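Local coordinates for protein citrate synthase (Mycobacterium tuberculosis, PDB 4TVM) that catalyses the condensation of oxaloacetate with acetyl-CoA and water to give citrate and free CoA, a step of the Krebs cycle, at residues Q149-P154 against V160-I165. Sequence-based numbering, arbitrary orientation.
Sequences QDALDP and VELSTI
Ala151 meets Leu162 across a short connection between two helices, just after Asp150, whose OD2 makes a salt bridge to Arg166 of the second helix. The pairing shows how a loop can lie against the first turns of the helix it leads into: one methyl pair and a few carbonyl approaches join 149-154 to 160-165, while the polar ties run to helix residues just outside the latter. The CB of Ala151 points at the helix and touches one branch of the leucine, CD2, at 3.8 Å. With leucine CG anti to the backbone N (chi1 -178°), the side chain is sent outward from the helix, and chi2 near 56° turns CD2 to the alanine.

The carbonyl of Ala151 faces Ser163, yet its O stays 3.7 Å from the serine OG. That hydroxyl is hydrogen-bonded within its own helix to the carbonyl O of Gln159, whose side-chain OE1 accepts from the backbone N of Asp153, and Asp153 OD1 in turn accepts from the N of Met155 in an Asx turn.

At Asp153 and Pro154 two carbonyl oxygens lie beside CG2 of Val160, which is 3.9 Å from Asp153 O and 3.6 Å from Pro154 O; the valine also packs on Trp399 and Arg400 of helix 383-403. The valine's own carbonyl O takes both Thr164 N and Thr164 OG1, at 2.7 and 2.9 Å, from opposite faces of its plane. The whole is a connection between consecutive helices, the loop from 133-147 folding back on the first turns of 159-182 in the largely helical citrate synthase fold, away from the oxaloacetate pocket.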
ATOM      1  N   GLN A 149      19.578   5.337  -1.431  1.00 52.07           N
ATOM      2  CA  GLN A 149      19.180   6.696  -1.848  1.00 51.30           C
ATOM      3  C   GLN A 149      19.733   6.957  -3.241  1.00 50.39           C
ATOM      4  O   GLN A 149      19.251   7.782  -4.001  1.00 63.14           O
ATOM      5  CB  GLN A 149      19.819   7.738  -0.917  1.00 53.82           C
ATOM      6  CG  GLN A 149      19.446   7.650   0.544  1.00 54.70           C
ATOM      7  CD  GLN A 149      20.029   8.786   1.364  1.00 59.57           C
ATOM      8  OE1 GLN A 149      21.231   9.053   1.314  1.00 60.65           O
ATOM      9  NE2 GLN A 149      19.180   9.459   2.137  1.00 63.70           N
ATOM     10  N   ASP A 150      20.824   6.273  -3.502  1.00 49.72           N
ATOM     11  CA  ASP A 150      21.511   6.235  -4.766  1.00 55.91           C
ATOM     12  C   ASP A 150      20.653   6.371  -6.055  1.00 57.80           C
ATOM     13  O   ASP A 150      20.967   7.186  -6.908  1.00 59.09           O
ATOM     14  CB  ASP A 150      22.262   4.887  -4.790  1.00 54.42           C
ATOM     15  CG  ASP A 150      23.447   4.904  -5.675  1.00 55.64           C
ATOM     16  OD1 ASP A 150      23.582   5.844  -6.477  1.00 57.61           O
ATOM     17  OD2 ASP A 150      24.260   3.971  -5.570  1.00 61.14           O
ATOM     18  N   ALA A 151      19.611   5.552  -6.210  1.00 55.00           N
ATOM     19  CA  ALA A 151      18.927   5.426  -7.491  1.00 52.63           C
ATOM     20  C   ALA A 151      17.432   5.395  -7.319  1.00 52.03           C
ATOM     21  O   ALA A 151      16.782   4.437  -7.722  1.00 58.48           O
ATOM     22  CB  ALA A 151      19.382   4.147  -8.201  1.00 53.79           C
ATOM     23  N   LEU A 152      16.875   6.438  -6.727  1.00 47.43           N
ATOM     24  CA  LEU A 152      15.484   6.416  -6.294  1.00 43.77           C
ATOM     25  C   LEU A 152      14.554   7.195  -7.209  1.00 42.62           C
ATOM     26  O   LEU A 152      13.345   7.298  -6.923  1.00 32.81           O
ATOM     27  CB  LEU A 152      15.353   7.025  -4.888  1.00 46.76           C
ATOM     28  CG  LEU A 152      15.763   6.154  -3.713  1.00 45.73           C
ATOM     29  CD1 LEU A 152      15.362   6.830  -2.407  1.00 43.56           C
ATOM     30  CD2 LEU A 152      15.137   4.774  -3.840  1.00 46.21           C
ATOM     31  N   ASP A 153      15.083   7.733  -8.307  1.00 40.11           N
ATOM     32  CA  ASP A 153      14.257   8.584  -9.151  1.00 45.06           C
ATOM     33  C   ASP A 153      13.307   7.739 -10.041  1.00 51.13           C
ATOM     34  O   ASP A 153      13.754   6.987 -10.939  1.00 45.13           O
ATOM     35  CB  ASP A 153      15.148   9.512  -9.962  1.00 45.94           C
ATOM     36  CG  ASP A 153      14.375  10.453 -10.832  1.00 48.34           C
ATOM     37  OD1 ASP A 153      13.124  10.308 -10.969  1.00 45.97           O
ATOM     38  OD2 ASP A 153      15.063  11.303 -11.440  1.00 50.09           O
ATOM     39  N   PRO A 154      11.987   7.845  -9.785  1.00 52.56           N
ATOM     40  CA  PRO A 154      11.056   7.017 -10.541  1.00 57.22           C
ATOM     41  C   PRO A 154      11.091   7.337 -12.020  1.00 57.84           C
ATOM     42  O   PRO A 154      10.858   6.465 -12.830  1.00 56.21           O
ATOM     43  CB  PRO A 154       9.680   7.379  -9.964  1.00 58.92           C
ATOM     44  CG  PRO A 154       9.930   8.175  -8.754  1.00 59.92           C
ATOM     45  CD  PRO A 154      11.291   8.782  -8.892  1.00 56.54           C
ATOM     46  N   VAL A 160      15.862   3.166 -12.283  1.00 42.31           N
ATOM     47  CA  VAL A 160      14.846   2.136 -12.133  1.00 38.59           C
ATOM     48  C   VAL A 160      15.462   0.762 -12.382  1.00 41.82           C
ATOM     49  O   VAL A 160      15.116  -0.236 -11.750  1.00 37.65           O
ATOM     50  CB  VAL A 160      13.761   2.346 -13.162  1.00 37.33           C
ATOM     51  CG1 VAL A 160      12.825   1.161 -13.208  1.00 36.95           C
ATOM     52  CG2 VAL A 160      12.984   3.613 -12.824  1.00 41.20           C
ATOM     53  N   GLU A 161      16.383   0.738 -13.323  1.00 39.93           N
ATOM     54  CA  GLU A 161      17.039  -0.467 -13.687  1.00 45.38           C
ATOM     55  C   GLU A 161      17.890  -0.998 -12.542  1.00 44.95           C
ATOM     56  O   GLU A 161      17.897  -2.178 -12.264  1.00 47.29           O
ATOM     57  CB  GLU A 161      17.943  -0.172 -14.874  1.00 50.35           C
ATOM     58  CG  GLU A 161      18.281  -1.399 -15.648  1.00 58.50           C
ATOM     59  CD  GLU A 161      17.051  -1.993 -16.301  1.00 64.54           C
ATOM     60  OE1 GLU A 161      16.677  -1.541 -17.404  1.00 63.54           O
ATOM     61  OE2 GLU A 161      16.447  -2.900 -15.691  1.00 72.03           O
ATOM     62  N   LEU A 162      18.632  -0.106 -11.904  1.00 42.48           N
ATOM     63  CA  LEU A 162      19.531  -0.470 -10.844  1.00 38.16           C
ATOM     64  C   LEU A 162      18.753  -0.916  -9.610  1.00 42.01           C
ATOM     65  O   LEU A 162      19.144  -1.894  -8.959  1.00 43.54           O
ATOM     66  CB  LEU A 162      20.397   0.733 -10.518  1.00 37.55           C
ATOM     67  CG  LEU A 162      21.477   0.594  -9.457  1.00 36.30           C
ATOM     68  CD1 LEU A 162      22.434  -0.540  -9.775  1.00 36.15           C
ATOM     69  CD2 LEU A 162      22.223   1.908  -9.327  1.00 35.08           C
ATOM     70  N   SER A 163      17.641  -0.250  -9.289  1.00 39.54           N
ATOM     71  CA  SER A 163      16.823  -0.735  -8.173  1.00 41.97           C
ATOM     72  C   SER A 163      15.871  -1.867  -8.543  1.00 42.71           C
ATOM     73  O   SER A 163      15.318  -2.527  -7.648  1.00 44.93           O
ATOM     74  CB  SER A 163      16.069   0.406  -7.445  1.00 46.24           C
ATOM     75  OG  SER A 163      15.208   1.140  -8.302  1.00 49.49           O
ATOM     76  N   THR A 164      15.645  -2.108  -9.829  1.00 42.47           N
ATOM     77  CA  THR A 164      14.985  -3.375 -10.230  1.00 38.73           C
ATOM     78  C   THR A 164      15.935  -4.512  -9.874  1.00 42.80           C
ATOM     79  O   THR A 164      15.546  -5.493  -9.253  1.00 49.14           O
ATOM     80  CB  THR A 164      14.655  -3.378 -11.715  1.00 36.51           C
ATOM     81  OG1 THR A 164      13.478  -2.588 -11.919  1.00 34.16           O
ATOM     82  CG2 THR A 164      14.451  -4.799 -12.278  1.00 38.17           C
ATOM     83  N   ILE A 165      17.202  -4.327 -10.211  1.00 40.89           N
ATOM     84  CA  ILE A 165      18.226  -5.311  -9.912  1.00 41.30           C
ATOM     85  C   ILE A 165      18.369  -5.498  -8.419  1.00 44.19           C
ATOM     86  O   ILE A 165      18.265  -6.615  -7.910  1.00 49.54           O
ATOM     87  CB  ILE A 165      19.588  -4.911 -10.538  1.00 37.26           C
ATOM     88  CG1 ILE A 165      19.461  -4.767 -12.062  1.00 36.13           C
ATOM     89  CG2 ILE A 165      20.625  -5.965 -10.258  1.00 38.38           C
ATOM     90  CD1 ILE A 165      18.738  -5.943 -12.731  1.00 36.97           C
TER